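Local coordinates for fiber protein 2 (Fowl adenovirus 1, PDB 2VTW) that forms, as a homotrimer, the short fibre's C-terminal receptor-binding head, which probably attaches the virion to a host-cell receptor, at residues G42-S47 / N165-T170. Sequence-based numbering, arbitrary orientation.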
ATOM      1  N   GLY A  42     -12.713  -1.886 -12.020  1.00 19.47           N
ATOM      2  CA  GLY A  42     -13.429  -2.146 -10.771  1.00 19.14           C
ATOM      3  C   GLY A  42     -12.624  -2.089  -9.483  1.00 18.38           C
ATOM      4  O   GLY A  42     -13.160  -2.404  -8.437  1.00 16.68           O
ATOM      5  N   MET A  43     -11.358  -1.664  -9.565  1.00 18.48           N
ATOM      6  CA  MET A  43     -10.501  -1.421  -8.396  1.00 18.14           C
ATOM      7  C   MET A  43     -10.168   0.055  -8.324  1.00 17.71           C
ATOM      8  O   MET A  43      -9.632   0.624  -9.274  1.00 16.96           O
ATOM      9  CB  MET A  43      -9.184  -2.227  -8.495  1.00 18.84           C
ATOM     10  CG  MET A  43      -8.366  -2.284  -7.167  1.00 18.35           C
ATOM     11  SD  MET A  43      -9.184  -3.330  -5.916  1.00 18.91           S
ATOM     12  CE  MET A  43      -9.018  -4.938  -6.678  1.00 16.67           C
ATOM     13  N   LEU A  44     -10.468   0.659  -7.182  1.00 17.60           N
ATOM     14  CA  LEU A  44     -10.307   2.075  -6.955  1.00 17.88           C
ATOM     15  C   LEU A  44      -9.012   2.387  -6.208  1.00 17.71           C
ATOM     16  O   LEU A  44      -8.816   1.930  -5.084  1.00 17.50           O
ATOM     17  CB  LEU A  44     -11.493   2.585  -6.122  1.00 17.07           C
ATOM     18  CG  LEU A  44     -11.638   4.100  -5.951  1.00 18.35           C
ATOM     19  CD1 LEU A  44     -11.926   4.811  -7.346  1.00 18.88           C
ATOM     20  CD2 LEU A  44     -12.718   4.374  -4.925  1.00 18.36           C
ATOM     21  N   THR A  45      -8.160   3.199  -6.825  1.00 18.04           N
ATOM     22  CA  THR A  45      -6.940   3.724  -6.185  1.00 18.01           C
ATOM     23  C   THR A  45      -7.123   5.230  -6.027  1.00 17.93           C
ATOM     24  O   THR A  45      -7.406   5.911  -7.003  1.00 17.21           O
ATOM     25  CB  THR A  45      -5.679   3.471  -7.033  1.00 17.92           C
ATOM     26  OG1 THR A  45      -5.458   2.071  -7.169  1.00 18.92           O
ATOM     27  CG2 THR A  45      -4.457   4.103  -6.380  1.00 17.71           C
ATOM     28  N   THR A  46      -6.984   5.698  -4.792  1.00 17.18           N
ATOM     29  CA  THR A  46      -7.174   7.061  -4.386  1.00 17.76           C
ATOM     30  C   THR A  46      -5.861   7.629  -3.827  1.00 17.56           C
ATOM     31  O   THR A  46      -5.333   7.116  -2.838  1.00 18.17           O
ATOM     32  CB  THR A  46      -8.264   7.126  -3.282  1.00 18.31           C
ATOM     33  OG1 THR A  46      -9.533   6.743  -3.840  1.00 18.13           O
ATOM     34  CG2 THR A  46      -8.364   8.532  -2.639  1.00 17.56           C
ATOM     35  N   SER A  47      -5.345   8.683  -4.448  1.00 17.91           N
ATOM     36  CA  SER A  47      -4.198   9.444  -3.925  1.00 18.19           C
ATOM     37  C   SER A  47      -4.679  10.787  -3.399  1.00 18.63           C
ATOM     38  O   SER A  47      -5.332  11.551  -4.121  1.00 17.92           O
ATOM     39  CB  SER A  47      -3.137   9.648  -5.000  1.00 18.50           C
ATOM     40  OG  SER A  47      -2.120  10.530  -4.544  1.00 18.28           O
ATOM     41  N   ASN A 165     -22.076   5.104   0.135  1.00 19.59           N
ATOM     42  CA  ASN A 165     -20.740   4.590   0.488  1.00 18.89           C
ATOM     43  C   ASN A 165     -19.636   5.572   0.077  1.00 18.05           C
ATOM     44  O   ASN A 165     -19.451   5.871  -1.097  1.00 19.42           O
ATOM     45  CB  ASN A 165     -20.512   3.221  -0.126  1.00 18.33           C
ATOM     46  CG  ASN A 165     -21.489   2.168   0.388  1.00 16.97           C
ATOM     47  OD1 ASN A 165     -21.833   2.099   1.575  1.00 16.81           O
ATOM     48  ND2 ASN A 165     -21.949   1.347  -0.521  1.00 16.44           N
ATOM     49  N   LEU A 166     -18.946   6.091   1.089  1.00 18.36           N
ATOM     50  CA  LEU A 166     -17.820   7.015   0.952  1.00 17.86           C
ATOM     51  C   LEU A 166     -16.576   6.421   1.641  1.00 17.97           C
ATOM     52  O   LEU A 166     -16.702   5.460   2.397  1.00 17.34           O
ATOM     53  CB  LEU A 166     -18.154   8.358   1.610  1.00 17.64           C
ATOM     54  CG  LEU A 166     -19.024   9.373   0.814  1.00 17.88           C
ATOM     55  CD1 LEU A 166     -20.441   8.835   0.558  1.00 18.74           C
ATOM     56  CD2 LEU A 166     -19.041  10.709   1.566  1.00 17.08           C
ATOM     57  N   ILE A 167     -15.407   7.029   1.399  1.00 17.41           N
ATOM     58  CA  ILE A 167     -14.165   6.681   2.110  1.00 17.05           C
ATOM     59  C   ILE A 167     -13.827   7.707   3.209  1.00 16.85           C
ATOM     60  O   ILE A 167     -13.604   8.859   2.911  1.00 17.07           O
ATOM     61  CB  ILE A 167     -12.927   6.557   1.135  1.00 17.93           C
ATOM     62  CG1 ILE A 167     -13.302   5.820  -0.156  1.00 15.83           C
ATOM     63  CG2 ILE A 167     -11.728   5.874   1.896  1.00 16.43           C
ATOM     64  CD1 ILE A 167     -12.341   5.988  -1.315  1.00 16.46           C
ATOM     65  N   ALA A 168     -13.784   7.269   4.463  1.00 16.67           N
ATOM     66  CA  ALA A 168     -13.323   8.089   5.576  1.00 17.79           C
ATOM     67  C   ALA A 168     -11.809   7.888   5.772  1.00 18.35           C
ATOM     68  O   ALA A 168     -11.335   6.743   5.845  1.00 19.17           O
ATOM     69  CB  ALA A 168     -14.068   7.741   6.855  1.00 17.50           C
ATOM     70  N   PHE A 169     -11.074   9.001   5.808  1.00 18.64           N
ATOM     71  CA  PHE A 169      -9.641   9.034   6.127  1.00 18.84           C
ATOM     72  C   PHE A 169      -9.504   9.745   7.450  1.00 18.91           C
ATOM     73  O   PHE A 169      -9.807  10.928   7.524  1.00 19.48           O
ATOM     74  CB  PHE A 169      -8.859   9.838   5.103  1.00 19.15           C
ATOM     75  CG  PHE A 169      -8.733   9.194   3.754  1.00 19.98           C
ATOM     76  CD1 PHE A 169      -7.534   8.666   3.336  1.00 20.37           C
ATOM     77  CD2 PHE A 169      -9.799   9.182   2.874  1.00 19.22           C
ATOM     78  CE1 PHE A 169      -7.398   8.100   2.090  1.00 20.72           C
ATOM     79  CE2 PHE A 169      -9.674   8.600   1.602  1.00 21.09           C
ATOM     80  CZ  PHE A 169      -8.490   8.056   1.211  1.00 20.74           C
ATOM     81  N   THR A 170      -9.084   9.050   8.501  1.00 19.15           N
ATOM     82  CA  THR A 170      -8.839   9.713   9.782  1.00 19.26           C
ATOM     83  C   THR A 170      -7.338   9.806  10.033  1.00 20.10           C
ATOM     84  O   THR A 170      -6.635   8.782  10.116  1.00 20.34           O
ATOM     85  CB  THR A 170      -9.599   9.093  10.962  1.00 19.83           C
ATOM     86  OG1 THR A 170     -11.019   9.128  10.717  1.00 20.25           O
ATOM     87  CG2 THR A 170      -9.319   9.859  12.252  1.00 18.95           C
TER
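Leu44 and Ile167 meet end to end, methyl against methyl, with Leu44 CD2 4.0 Å from Ile167 CD1. Leu44 CG stands anti to the backbone N (chi1 -171°), which carries CD2 toward strand 163-173. On the other side, CD1 ends an extended Ile167 chain (chi2 163°). The same Ile167 CD1 also lies 3.9 Å from Thr46 OG1, where the two side chains lie alongside each other, pointing opposite ways. This is van der Waals contact only. The buried hydroxyl has its partner on the adjacent strand 28-40, a hydrogen bond with Gln37 NE2.

The two strands belong to the beta-sandwich of the fibre head and face each other across its core. Strand 43-53 pairs with 28-40 and 185-197, strand 163-173 with 71-76 and 147-157. At closest approach the axes of 43-47 and 165-170 are 11.3 Å apart, too far for backbone pairing, so side chains bridge the gap; the strands cross at 38°.

Thr46 CG2 approaches the Phe169 ring obliquely, 3.9 Å from Phe169 CZ. Val149 and Met151 of strand 147-157 and Val76 of strand 71-76 also pack on Phe169.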